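Local atomic coordinates of endo-beta-1,4-glucanase (Cryptopygus antarcticus, PDB entry 5H4U), a protein that hydrolyses internal beta-1,4-glucosidic linkages in carboxymethylcellulose, lichenan and barley beta-glucan, releasing mainly short cello-oligosaccharides from carboxymethylcellulose. Residues Ala41-Pro46 and Cys219-Gly224; Ser70-Asn75 and Cys152-Gly157; Cys106-Phe111 and Lys120-Val125; Leu139-Gly144 and Cys187-Gly192. All blocks are in the same frame, centred on the assembly; numbering follows the deposited sequence.

How the interactions relate
From the N terminus, Ala41-Pro46 comes first and finds its partner last: interaction 1 closes a loop holding most of the fold when Cys219-Gly224 returns to it. Within that loop, Ser70-Asn75 opens interaction 2, and the hairpin of interaction 3 then opens and closes locally. Leu139-Gly144 opens interaction 4 before Cys152-Gly157 closes interaction 2, and interaction 4 closes only at Cys187-Gly192, so these two cross; Val73 and Met140 pack together between them. Met121 and Met109 of interaction 3 pack on Trp189 and Leu139 of interaction 4, joining the hairpin to strand 135-140 and helix 184-191. Gln124 NE2 probably hydrogen-bonds to Cys219 O, linking interaction 3 to interaction 1.

Interaction 1: Ala41-Pro46 and Cys219-Gly224; sequences ASVTKP and CVRTPG
Cys219 sets its sulfur beside Val43, SG lying 3.5 Å from CG1, while its disulfide to Cys104 anchors this end of the tail. Its SG stands anti to the backbone N (chi1 -174°), a setting that brings it alongside the valine branch. Val220 is gripped at both backbone polar atoms by one residue: its O accepts from Thr44 N (2.9 Å), and its N donates to Thr44 OG1 (3.0 Å). The threonine hydroxyl, held between its own N and carbonyl carbon (chi1 45°), thus stands in for a backbone acceptor. Arg221 bridges Val43 through the backbone, the CA atoms 4.3 Å apart. Its side chain leads off to bond Cys103 O and Ser100 O, with NH1 passing 3.7 Å from Ala41 CB. Thr222 N then donates to Ser42 O (3.2 Å) from above the carbonyl plane, 42° out of it, and Thr222 CG2 lies 3.6 Å from Ser42 OG. Pro223 closes the run, its ring edge at CG and CD resting on the Ser42 side chain. The pairing is a single isolated beta bridge between two irregular segments running in opposite directions, a surface tie of the C-terminal tail to an early loop of this family 45 glycosidase.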
loop_
_atom_site.group_PDB
_atom_site.type_symbol
_atom_site.label_atom_id
_atom_site.label_comp_id
_atom_site.label_asym_id
_atom_site.label_seq_id
_atom_site.Cartn_x
_atom_site.Cartn_y
_atom_site.Cartn_z
ATOM N N ALA A 41 9.941 -13.162 5.557
ATOM C CA ALA A 41 11.190 -12.890 4.880
ATOM C C ALA A 41 12.227 -12.587 5.938
ATOM O O ALA A 41 11.898 -12.279 7.086
ATOM C CB ALA A 41 11.063 -11.732 3.891
ATOM N N SER A 42 13.481 -12.652 5.528
ATOM C CA SER A 42 14.571 -12.238 6.393
ATOM C C SER A 42 14.544 -10.722 6.563
ATOM O O SER A 42 14.923 -9.981 5.646
ATOM C CB SER A 42 15.894 -12.686 5.792
ATOM O OG SER A 42 16.948 -12.446 6.700
ATOM N N VAL A 43 14.095 -10.256 7.731
ATOM C CA VAL A 43 13.929 -8.827 7.992
ATOM C C VAL A 43 14.304 -8.501 9.430
ATOM O O VAL A 43 14.365 -9.370 10.298
ATOM C CB VAL A 43 12.492 -8.330 7.741
ATOM C CG1 VAL A 43 12.153 -8.344 6.270
ATOM C CG2 VAL A 43 11.521 -9.162 8.555
ATOM N N THR A 44 14.523 -7.209 9.669
ATOM C CA THR A 44 14.799 -6.729 11.019
ATOM C C THR A 44 13.592 -6.940 11.918
ATOM O O THR A 44 13.718 -7.421 13.049
ATOM C CB THR A 44 15.183 -5.253 10.987
ATOM O OG1 THR A 44 14.278 -4.548 10.141
ATOM C CG2 THR A 44 16.575 -5.080 10.484
ATOM N N LYS A 45 12.416 -6.568 11.424
ATOM C CA LYS A 45 11.122 -6.669 12.077
ATOM C C LYS A 45 10.085 -6.833 10.980
ATOM O O LYS A 45 10.294 -6.332 9.871
ATOM C CB LYS A 45 10.835 -5.399 12.886
ATOM C CG LYS A 45 11.506 -5.355 14.215
ATOM C CD LYS A 45 11.546 -3.944 14.744
ATOM C CE LYS A 45 10.197 -3.480 15.243
ATOM N NZ LYS A 45 10.254 -2.015 15.510
ATOM N N PRO A 46 8.956 -7.482 11.248
ATOM C CA PRO A 46 7.883 -7.499 10.250
ATOM C C PRO A 46 7.359 -6.089 10.076
ATOM O O PRO A 46 7.667 -5.193 10.860
ATOM C CB PRO A 46 6.827 -8.424 10.866
ATOM C CG PRO A 46 7.542 -9.180 11.951
ATOM C CD PRO A 46 8.560 -8.205 12.468
ATOM N N CYS A 219 10.336 -2.354 8.706
ATOM C CA CYS A 219 10.669 -3.642 8.095
ATOM C C CYS A 219 11.799 -3.444 7.094
ATOM O O CYS A 219 11.590 -2.872 6.017
ATOM C CB CYS A 219 9.447 -4.242 7.424
ATOM S SG CYS A 219 9.742 -5.906 6.817
ATOM N N VAL A 220 12.995 -3.891 7.466
ATOM C CA VAL A 220 14.207 -3.725 6.670
ATOM C C VAL A 220 14.754 -5.092 6.287
ATOM O O VAL A 220 15.075 -5.895 7.166
ATOM C CB VAL A 220 15.264 -2.925 7.443
ATOM C CG1 VAL A 220 16.577 -2.922 6.690
ATOM C CG2 VAL A 220 14.770 -1.521 7.675
ATOM N N ARG A 221 14.880 -5.353 4.989
ATOM C CA ARG A 221 15.446 -6.635 4.588
ATOM C C ARG A 221 16.885 -6.722 5.077
ATOM O O ARG A 221 17.735 -5.899 4.702
ATOM C CB ARG A 221 15.336 -6.826 3.078
ATOM C CG ARG A 221 13.919 -7.025 2.670
ATOM C CD ARG A 221 13.708 -7.052 1.193
ATOM N NE ARG A 221 14.303 -8.224 0.554
ATOM C CZ ARG A 221 13.773 -9.441 0.576
ATOM N NH1 ARG A 221 12.650 -9.653 1.234
ATOM N NH2 ARG A 221 14.367 -10.444 -0.044
ATOM N N THR A 222 17.159 -7.718 5.931
ATOM C CA THR A 222 18.420 -7.636 6.658
ATOM C C THR A 222 19.611 -8.439 6.148
ATOM O O THR A 222 20.737 -8.153 6.581
ATOM C CB THR A 222 18.255 -7.991 8.124
ATOM O OG1 THR A 222 19.415 -7.509 8.816
ATOM C CG2 THR A 222 18.248 -9.489 8.280
ATOM N N PRO A 223 19.472 -9.436 5.263
ATOM C CA PRO A 223 20.704 -10.000 4.695
ATOM C C PRO A 223 21.432 -8.971 3.888
ATOM O O PRO A 223 22.572 -9.230 3.478
ATOM C CB PRO A 223 20.221 -11.149 3.801
ATOM C CG PRO A 223 18.779 -11.316 4.066
ATOM C CD PRO A 223 18.303 -10.296 5.036
ATOM N N GLY A 224 20.822 -7.797 3.704
ATOM C CA GLY A 224 21.302 -6.756 2.837
ATOM C C GLY A 224 20.333 -6.755 1.673
ATOM O O GLY A 224 19.226 -7.287 1.793
#

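Interaction 2: Ser70-Asn75 and Cys152-Gly157; sequences SSYVCN and CQSQWG
The short helix 152-156 of this family 45 glycosidase is laid against the loop Ser70-Asn75 through Ser154, Gln155 and Trp156, which meet Tyr72 and Asn75. The region borders the active site: the side chain of Val73 is about 6 Å from that of Asp29, the inferred nucleophile, and Cys152 is joined by a disulfide to Cys30. On the helix side Gln155 carries most of the contact. With CG anti to the backbone N (chi1 164°) and the chain extended beyond it, the residue runs along Tyr72 in the opposite sense. Its CB sits over one face of the phenol ring, 3.6 Å from the centroid and 27° off the normal, a CH-pi contact. Farther out CD reaches Tyr72 CB (3.5 Å), the amide plane turned 36° from the ring. CG of the same glutamine lies over a face of the Trp156 indole, placing the chain between two aromatic rings, while NE2 bonds to Ala52 O. At the phenol edge, in the ring plane, Tyr72 OH and Ser154 OG share a hydrogen bond whose modelled length, 2.4 Å, is doubtful. Asn75 OD1 comes to the indole edge, 3.4 Å from CZ2, and ND2 is held by Asn55 and Asn53. An alanine in place of Gln155 would keep CB over the phenol but is likely to open a gap between the two rings and leave Ala52 O without its donor. The contact is therefore mainly aliphatic stem on aromatic face, with the buried Gln155 amide satisfied by Ala52 O and the phenol and serine hydroxyls paired at the ring edge.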
loop_
_atom_site.group_PDB
_atom_site.type_symbol
_atom_site.label_atom_id
_atom_site.label_comp_id
_atom_site.label_asym_id
_atom_site.label_seq_id
_atom_site.Cartn_x
_atom_site.Cartn_y
_atom_site.Cartn_z
ATOM N N SER A 70 -7.990 -7.785 15.662
ATOM C CA SER A 70 -8.003 -6.378 16.026
ATOM C C SER A 70 -6.811 -5.582 15.491
ATOM O O SER A 70 -6.555 -4.484 15.985
ATOM C CB SER A 70 -8.093 -6.280 17.547
ATOM O OG SER A 70 -6.990 -6.938 18.139
ATOM N N SER A 71 -6.072 -6.096 14.520
ATOM C CA SER A 71 -4.894 -5.432 13.974
ATOM C C SER A 71 -5.173 -4.851 12.590
ATOM O O SER A 71 -5.757 -5.519 11.736
ATOM C CB SER A 71 -3.742 -6.424 13.900
ATOM O OG SER A 71 -2.709 -5.933 13.093
ATOM N N TYR A 72 -4.718 -3.620 12.348
ATOM C CA TYR A 72 -5.011 -2.909 11.099
ATOM C C TYR A 72 -3.744 -2.308 10.505
ATOM O O TYR A 72 -2.673 -2.328 11.123
ATOM C CB TYR A 72 -6.062 -1.812 11.318
ATOM C CG TYR A 72 -7.382 -2.382 11.777
ATOM C CD1 TYR A 72 -8.349 -2.754 10.854
ATOM C CD2 TYR A 72 -7.638 -2.603 13.109
ATOM C CE1 TYR A 72 -9.534 -3.294 11.248
ATOM C CE2 TYR A 72 -8.817 -3.144 13.515
ATOM C CZ TYR A 72 -9.771 -3.482 12.582
ATOM O OH TYR A 72 -10.961 -4.031 12.984
ATOM N N VAL A 73 -3.865 -1.793 9.277
ATOM C CA VAL A 73 -2.764 -1.038 8.679
ATOM C C VAL A 73 -2.647 0.322 9.361
ATOM O O VAL A 73 -3.646 0.934 9.761
ATOM C CB VAL A 73 -2.944 -0.893 7.154
ATOM C CG1 VAL A 73 -4.245 -0.223 6.829
ATOM C CG2 VAL A 73 -1.762 -0.106 6.547
ATOM N N CYS A 74 -1.415 0.817 9.469
ATOM C CA CYS A 74 -1.152 2.039 10.220
ATOM C C CYS A 74 -1.403 3.284 9.368
ATOM O O CYS A 74 -1.130 3.298 8.160
ATOM C CB CYS A 74 0.288 2.030 10.734
ATOM S SG CYS A 74 0.715 0.706 11.965
ATOM N N ASN A 75 -1.911 4.345 10.017
ATOM C CA ASN A 75 -2.141 5.615 9.333
ATOM C C ASN A 75 -0.853 6.059 8.666
ATOM O O ASN A 75 -0.865 6.699 7.608
ATOM C CB ASN A 75 -2.610 6.673 10.332
ATOM C CG ASN A 75 -4.003 6.401 10.882
ATOM O OD1 ASN A 75 -4.860 5.896 10.180
ATOM N ND2 ASN A 75 -4.229 6.743 12.150
ATOM N N CYS A 152 -12.255 -2.123 6.541
ATOM C CA CYS A 152 -12.459 -0.707 6.805
ATOM C C CYS A 152 -13.780 -0.444 7.512
ATOM O O CYS A 152 -13.906 0.557 8.229
ATOM C CB CYS A 152 -12.392 0.093 5.502
ATOM S SG CYS A 152 -10.737 0.200 4.751
ATOM N N GLN A 153 -14.775 -1.318 7.343
ATOM C CA GLN A 153 -15.987 -1.104 8.120
ATOM C C GLN A 153 -15.704 -1.329 9.602
ATOM O O GLN A 153 -16.091 -0.516 10.447
ATOM C CB GLN A 153 -17.135 -2.015 7.657
ATOM C CG GLN A 153 -18.383 -1.842 8.548
ATOM C CD GLN A 153 -19.651 -2.512 8.021
ATOM O OE1 GLN A 153 -20.405 -1.936 7.220
ATOM N NE2 GLN A 153 -19.904 -3.735 8.500
ATOM N N SER A 154 -14.942 -2.367 9.927
ATOM C CA SER A 154 -14.693 -2.639 11.326
ATOM C C SER A 154 -13.671 -1.673 11.903
ATOM O O SER A 154 -13.702 -1.410 13.105
ATOM C CB SER A 154 -14.289 -4.109 11.504
ATOM O OG SER A 154 -12.899 -4.291 11.629
ATOM N N GLN A 155 -12.778 -1.108 11.085
ATOM C CA GLN A 155 -11.804 -0.190 11.669
ATOM C C GLN A 155 -12.352 1.223 11.784
ATOM O O GLN A 155 -12.144 1.882 12.807
ATOM C CB GLN A 155 -10.500 -0.160 10.858
ATOM C CG GLN A 155 -9.597 1.040 11.176
ATOM C CD GLN A 155 -8.176 0.942 10.606
ATOM O OE1 GLN A 155 -7.940 0.387 9.533
ATOM N NE2 GLN A 155 -7.232 1.543 11.309
ATOM N N TRP A 156 -13.097 1.680 10.775
ATOM C CA TRP A 156 -13.499 3.077 10.656
ATOM C C TRP A 156 -14.990 3.287 10.504
ATOM O O TRP A 156 -15.417 4.438 10.391
ATOM C CB TRP A 156 -12.833 3.710 9.433
ATOM C CG TRP A 156 -11.355 3.691 9.452
ATOM C CD1 TRP A 156 -10.544 2.951 8.656
ATOM C CD2 TRP A 156 -10.495 4.500 10.264
ATOM N NE1 TRP A 156 -9.239 3.226 8.930
ATOM C CE2 TRP A 156 -9.176 4.178 9.912
ATOM C CE3 TRP A 156 -10.719 5.467 11.252
ATOM C CZ2 TRP A 156 -8.081 4.769 10.512
ATOM C CZ3 TRP A 156 -9.629 6.063 11.851
ATOM C CH2 TRP A 156 -8.321 5.701 11.487
ATOM N N GLY A 157 -15.787 2.227 10.412
ATOM C CA GLY A 157 -17.203 2.405 10.159
ATOM C C GLY A 157 -17.557 2.782 8.741
ATOM O O GLY A 157 -18.638 3.329 8.510
#

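Interaction 3: Cys106-Phe111 and Lys120-Val125; sequences CYEMTF and KMIVQV
Tyr107 and Met109 pair with Val123 and Met121 through four backbone hydrogen bonds, the rungs of an antiparallel hairpin. Tyr107 N donates to Val123 O (3.0 Å) and Val123 N returns a bond to Tyr107 O (2.9 Å), both nearly along the C=O axis. Met109 N to Met121 O and Met121 N to Met109 O, each 2.9 Å, repeat the pattern, the first with its donor tilted 21° from the carbonyl plane. In the non-hydrogen-bonded pairs the polar backbone atoms of Cys106, Glu108 and Thr110 turn outward and bond to Val207, Thr205 and Lys203. On their face, Glu108 OE1 and Lys120 NZ form a long salt bridge, and Lys120 CD comes within 3.4 Å of the same oxygen. Gln124, CG anti to the backbone N (chi1 -173°) and extended beyond, carries OE1 to Ser217 OG and NE2 to Cys219 O, and its CB rests against Cys106 SG. Ile122 sets CG1 on Glu108 CB (3.6 Å) and also touches Tyr87. A glycine at Ile122 would probably uncover the aliphatic stem of Glu108 and leave it freer to turn away from Lys120. Tyr107, Met109, Met121 and Val123 share the other, largely apolar face; at its ends Phe111 CE2 meets Met121 CB (3.6 Å) and Val125 CG2 meets Tyr107 CE1 (3.5 Å). Phe137 and Leu139 of strand 135-140 pack against that face. In the curled mixed sheet, consistent with the double-psi beta-barrel of family 45, strand 106-111 lies between strands 120-128 and 201-207, while strand 120-128 pairs on its far side with strand 85-94.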
loop_
_atom_site.group_PDB
_atom_site.type_symbol
_atom_site.label_atom_id
_atom_site.label_comp_id
_atom_site.label_asym_id
_atom_site.label_seq_id
_atom_site.Cartn_x
_atom_site.Cartn_y
_atom_site.Cartn_z
ATOM N N CYS A 106 11.787 -2.720 -1.768
ATOM C CA CYS A 106 11.385 -1.455 -2.357
ATOM C C CYS A 106 11.635 -1.430 -3.850
ATOM O O CYS A 106 12.636 -1.957 -4.352
ATOM C CB CYS A 106 12.096 -0.267 -1.719
ATOM S SG CYS A 106 11.498 0.011 -0.080
ATOM N N TYR A 107 10.733 -0.775 -4.540
ATOM C CA TYR A 107 10.837 -0.621 -5.969
ATOM C C TYR A 107 10.602 0.849 -6.267
ATOM O O TYR A 107 9.760 1.484 -5.624
ATOM C CB TYR A 107 9.832 -1.552 -6.676
ATOM C CG TYR A 107 10.004 -3.009 -6.263
ATOM C CD1 TYR A 107 9.502 -3.472 -5.062
ATOM C CD2 TYR A 107 10.695 -3.913 -7.069
ATOM C CE1 TYR A 107 9.677 -4.767 -4.680
ATOM C CE2 TYR A 107 10.867 -5.219 -6.692
ATOM C CZ TYR A 107 10.351 -5.642 -5.495
ATOM O OH TYR A 107 10.486 -6.953 -5.094
ATOM N N GLU A 108 11.418 1.414 -7.149
ATOM C CA GLU A 108 11.131 2.727 -7.704
ATOM C C GLU A 108 10.651 2.559 -9.139
ATOM O O GLU A 108 11.255 1.826 -9.931
ATOM C CB GLU A 108 12.316 3.679 -7.629
ATOM C CG GLU A 108 12.960 3.935 -8.940
ATOM C CD GLU A 108 13.995 5.036 -8.884
ATOM O OE1 GLU A 108 14.063 5.750 -9.906
ATOM O OE2 GLU A 108 14.686 5.224 -7.842
ATOM N N MET A 109 9.525 3.183 -9.444
ATOM C CA MET A 109 8.849 3.024 -10.715
ATOM C C MET A 109 8.687 4.376 -11.391
ATOM O O MET A 109 8.461 5.401 -10.728
ATOM C CB MET A 109 7.473 2.298 -10.532
ATOM C CG MET A 109 6.541 2.744 -9.352
ATOM S SD MET A 109 5.180 1.536 -8.986
ATOM C CE MET A 109 3.778 2.553 -8.711
ATOM N N THR A 110 8.852 4.367 -12.709
ATOM C CA THR A 110 8.541 5.500 -13.558
ATOM C C THR A 110 7.221 5.190 -14.243
ATOM O O THR A 110 7.097 4.180 -14.946
ATOM C CB THR A 110 9.623 5.758 -14.603
ATOM O OG1 THR A 110 10.880 5.923 -13.949
ATOM C CG2 THR A 110 9.303 7.042 -15.367
ATOM N N PHE A 111 6.229 6.034 -13.999
ATOM C CA PHE A 111 4.949 5.831 -14.644
ATOM C C PHE A 111 5.074 6.064 -16.136
ATOM O O PHE A 111 5.805 6.951 -16.592
ATOM C CB PHE A 111 3.894 6.715 -14.006
ATOM C CG PHE A 111 3.613 6.311 -12.611
ATOM C CD1 PHE A 111 2.969 5.118 -12.365
ATOM C CD2 PHE A 111 4.053 7.072 -11.557
ATOM C CE1 PHE A 111 2.728 4.720 -11.101
ATOM C CE2 PHE A 111 3.818 6.686 -10.296
ATOM C CZ PHE A 111 3.146 5.506 -10.055
ATOM N N LYS A 120 7.800 9.660 -10.839
ATOM C CA LYS A 120 8.557 8.632 -10.163
ATOM C C LYS A 120 7.935 8.387 -8.800
ATOM O O LYS A 120 7.774 9.322 -8.009
ATOM C CB LYS A 120 10.010 9.040 -9.975
ATOM C CG LYS A 120 10.905 8.999 -11.171
ATOM C CD LYS A 120 12.258 8.481 -10.676
ATOM C CE LYS A 120 13.467 9.155 -11.324
ATOM N NZ LYS A 120 14.446 9.599 -10.272
ATOM N N MET A 121 7.617 7.135 -8.508
ATOM C CA MET A 121 7.140 6.799 -7.180
ATOM C C MET A 121 7.942 5.631 -6.632
ATOM O O MET A 121 8.216 4.659 -7.343
ATOM C CB MET A 121 5.667 6.447 -7.184
ATOM C CG MET A 121 5.139 6.192 -5.802
ATOM S SD MET A 121 3.436 5.620 -5.817
ATOM C CE MET A 121 3.061 5.712 -4.057
ATOM N N ILE A 122 8.274 5.705 -5.352
ATOM C CA ILE A 122 9.035 4.666 -4.681
ATOM C C ILE A 122 8.122 4.054 -3.633
ATOM O O ILE A 122 7.564 4.766 -2.781
ATOM C CB ILE A 122 10.320 5.228 -4.064
ATOM C CG1 ILE A 122 11.102 5.984 -5.134
ATOM C CG2 ILE A 122 11.172 4.118 -3.511
ATOM C CD1 ILE A 122 12.363 6.615 -4.641
ATOM N N VAL A 123 7.911 2.744 -3.737
ATOM C CA VAL A 123 7.024 2.044 -2.818
ATOM C C VAL A 123 7.815 0.968 -2.096
ATOM O O VAL A 123 8.782 0.403 -2.624
ATOM C CB VAL A 123 5.779 1.443 -3.523
ATOM C CG1 VAL A 123 4.968 2.545 -4.162
ATOM C CG2 VAL A 123 6.180 0.426 -4.558
ATOM N N GLN A 124 7.401 0.702 -0.864
ATOM C CA GLN A 124 7.787 -0.503 -0.162
ATOM C C GLN A 124 6.631 -1.492 -0.201
ATOM O O GLN A 124 5.477 -1.131 0.074
ATOM C CB GLN A 124 8.182 -0.224 1.280
ATOM C CG GLN A 124 8.751 -1.479 1.941
ATOM C CD GLN A 124 9.087 -1.288 3.389
ATOM O OE1 GLN A 124 8.565 -0.391 4.041
ATOM N NE2 GLN A 124 9.944 -2.154 3.916
ATOM N N VAL A 125 6.951 -2.732 -0.552
ATOM C CA VAL A 125 5.955 -3.782 -0.662
ATOM C C VAL A 125 5.695 -4.316 0.743
ATOM O O VAL A 125 6.627 -4.714 1.453
ATOM C CB VAL A 125 6.442 -4.883 -1.611
ATOM C CG1 VAL A 125 5.502 -6.088 -1.589
ATOM C CG2 VAL A 125 6.640 -4.329 -3.011
#

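Interaction 4: Leu139-Gly144 and Cys187-Gly192; sequences LMIPGG and CNWRFG
Ile141 meets helix 184-191 with two branches. CG2, anti to the backbone N, touches Arg190 CB at 3.6 Å, the side chains crossing at about a right angle; CD1, carried on an extended CG1 arm (chi2 164°), reaches the edge of the Trp189 indole, 4.1 Å from CZ3. In Trp189, chi1 of -178° swings the indole toward Ile141 and chi2 of 96° presents its CZ3 edge. Arg190 is stretched from CG to NE, which carries its guanidinium to the type II turn Ile141-Gly144, NH1 lying 3.3 Å from Gly143 O at an angle too poor for a bond. NH1 instead bonds to Ile170 O and NH2 to Asn196 OD1, while Phe191 CZ lies over the centre of the guanidinium face. A water donates to Pro142 O (2.7 Å) and is weakly held by NH1. Cys187 CA makes a C-H contact to that carbonyl (3.3 Å). Gly143, at positive phi, sits where a CB would press on Cys187 SG. The turn after strand 135-140 is packed on a helix that the Cys187-Cys176 disulfide ties to a preceding loop. The buried guanidinium has neutral acceptors, which would probably solvate its charge without neutralising it; Arg26, a like charge, lies close to NH2.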
loop_
_atom_site.group_PDB
_atom_site.type_symbol
_atom_site.label_atom_id
_atom_site.label_comp_id
_atom_site.label_asym_id
_atom_site.label_seq_id
_atom_site.Cartn_x
_atom_site.Cartn_y
_atom_site.Cartn_z
ATOM N N LEU A 139 -1.180 -0.093 -5.400
ATOM C CA LEU A 139 -0.773 1.008 -4.535
ATOM C C LEU A 139 -1.777 1.204 -3.407
ATOM O O LEU A 139 -2.987 1.247 -3.630
ATOM C CB LEU A 139 -0.607 2.306 -5.344
ATOM C CG LEU A 139 0.523 2.458 -6.379
ATOM C CD1 LEU A 139 0.647 1.284 -7.312
ATOM C CD2 LEU A 139 0.354 3.718 -7.197
ATOM N N MET A 140 -1.264 1.395 -2.205
ATOM C CA MET A 140 -2.120 1.570 -1.039
ATOM C C MET A 140 -2.519 3.042 -0.940
ATOM O O MET A 140 -1.731 3.892 -0.529
ATOM C CB MET A 140 -1.399 1.069 0.206
ATOM C CG MET A 140 -1.549 -0.426 0.381
ATOM S SD MET A 140 -0.549 -1.204 1.679
ATOM C CE MET A 140 -1.628 -0.971 3.082
ATOM N N ILE A 141 -3.756 3.352 -1.325
ATOM C CA ILE A 141 -4.260 4.719 -1.336
ATOM C C ILE A 141 -5.604 4.787 -0.620
ATOM O O ILE A 141 -6.570 4.167 -1.066
ATOM C CB ILE A 141 -4.389 5.249 -2.770
ATOM C CG1 ILE A 141 -3.083 4.966 -3.521
ATOM C CG2 ILE A 141 -4.641 6.726 -2.741
ATOM C CD1 ILE A 141 -3.171 5.085 -5.002
ATOM N N PRO A 142 -5.724 5.527 0.482
ATOM C CA PRO A 142 -7.013 5.625 1.178
ATOM C C PRO A 142 -8.089 6.187 0.266
ATOM O O PRO A 142 -7.929 7.249 -0.337
ATOM C CB PRO A 142 -6.709 6.573 2.338
ATOM C CG PRO A 142 -5.263 6.486 2.523
ATOM C CD PRO A 142 -4.676 6.272 1.182
ATOM N N GLY A 143 -9.164 5.429 0.111
ATOM C CA GLY A 143 -10.245 5.847 -0.735
ATOM C C GLY A 143 -10.218 5.252 -2.119
ATOM O O GLY A 143 -11.139 5.517 -2.895
ATOM N N GLY A 144 -9.156 4.519 -2.478
ATOM C CA GLY A 144 -9.080 3.906 -3.786
ATOM C C GLY A 144 -9.825 2.603 -3.967
ATOM O O GLY A 144 -9.689 1.992 -5.030
ATOM N N CYS A 187 -5.765 10.098 0.844
ATOM C CA CYS A 187 -6.864 10.318 -0.080
ATOM C C CYS A 187 -6.539 11.471 -1.012
ATOM O O CYS A 187 -6.520 11.304 -2.236
ATOM C CB CYS A 187 -8.137 10.593 0.718
ATOM S SG CYS A 187 -9.612 10.609 -0.218
ATOM N N ASN A 188 -6.174 12.624 -0.441
ATOM C CA ASN A 188 -5.938 13.811 -1.260
ATOM C C ASN A 188 -4.760 13.623 -2.205
ATOM O O ASN A 188 -4.790 14.094 -3.354
ATOM C CB ASN A 188 -5.764 15.036 -0.364
ATOM C CG ASN A 188 -7.111 15.613 0.074
ATOM O OD1 ASN A 188 -8.015 15.806 -0.749
ATOM N ND2 ASN A 188 -7.287 15.791 1.373
ATOM N N TRP A 189 -3.718 12.934 -1.742
ATOM C CA TRP A 189 -2.575 12.630 -2.593
ATOM C C TRP A 189 -3.007 12.000 -3.915
ATOM O O TRP A 189 -2.422 12.277 -4.967
ATOM C CB TRP A 189 -1.649 11.713 -1.816
ATOM C CG TRP A 189 -0.390 11.289 -2.458
ATOM C CD1 TRP A 189 0.841 11.847 -2.302
ATOM C CD2 TRP A 189 -0.216 10.138 -3.299
ATOM N NE1 TRP A 189 1.765 11.128 -3.020
ATOM C CE2 TRP A 189 1.140 10.075 -3.637
ATOM C CE3 TRP A 189 -1.086 9.170 -3.808
ATOM C CZ2 TRP A 189 1.650 9.084 -4.464
ATOM C CZ3 TRP A 189 -0.582 8.195 -4.623
ATOM C CH2 TRP A 189 0.772 8.157 -4.951
ATOM N N ARG A 190 -4.064 11.192 -3.888
ATOM C CA ARG A 190 -4.506 10.526 -5.104
ATOM C C ARG A 190 -4.988 11.521 -6.166
ATOM O O ARG A 190 -4.856 11.262 -7.373
ATOM C CB ARG A 190 -5.601 9.524 -4.753
ATOM C CG ARG A 190 -6.247 8.869 -5.934
ATOM C CD ARG A 190 -7.575 8.302 -5.546
ATOM N NE ARG A 190 -8.378 8.007 -6.720
ATOM C CZ ARG A 190 -9.623 7.559 -6.677
ATOM N NH1 ARG A 190 -10.225 7.331 -5.518
ATOM N NH2 ARG A 190 -10.266 7.352 -7.803
ATOM N N PHE A 191 -5.542 12.659 -5.744
ATOM C CA PHE A 191 -6.046 13.646 -6.677
ATOM C C PHE A 191 -5.086 14.790 -6.935
ATOM O O PHE A 191 -5.325 15.572 -7.864
ATOM C CB PHE A 191 -7.375 14.212 -6.180
ATOM C CG PHE A 191 -8.442 13.195 -6.077
ATOM C CD1 PHE A 191 -9.085 12.776 -7.223
ATOM C CD2 PHE A 191 -8.790 12.637 -4.865
ATOM C CE1 PHE A 191 -10.064 11.832 -7.173
ATOM C CE2 PHE A 191 -9.778 11.681 -4.812
ATOM C CZ PHE A 191 -10.415 11.280 -5.971
ATOM N N GLY A 192 -4.002 14.896 -6.169
ATOM C CA GLY A 192 -3.063 15.972 -6.410
ATOM C C GLY A 192 -1.829 15.511 -7.153
ATOM O O GLY A 192 -1.759 15.631 -8.380
HETATM O O HOH W 1 -9.023 8.472 -2.486
#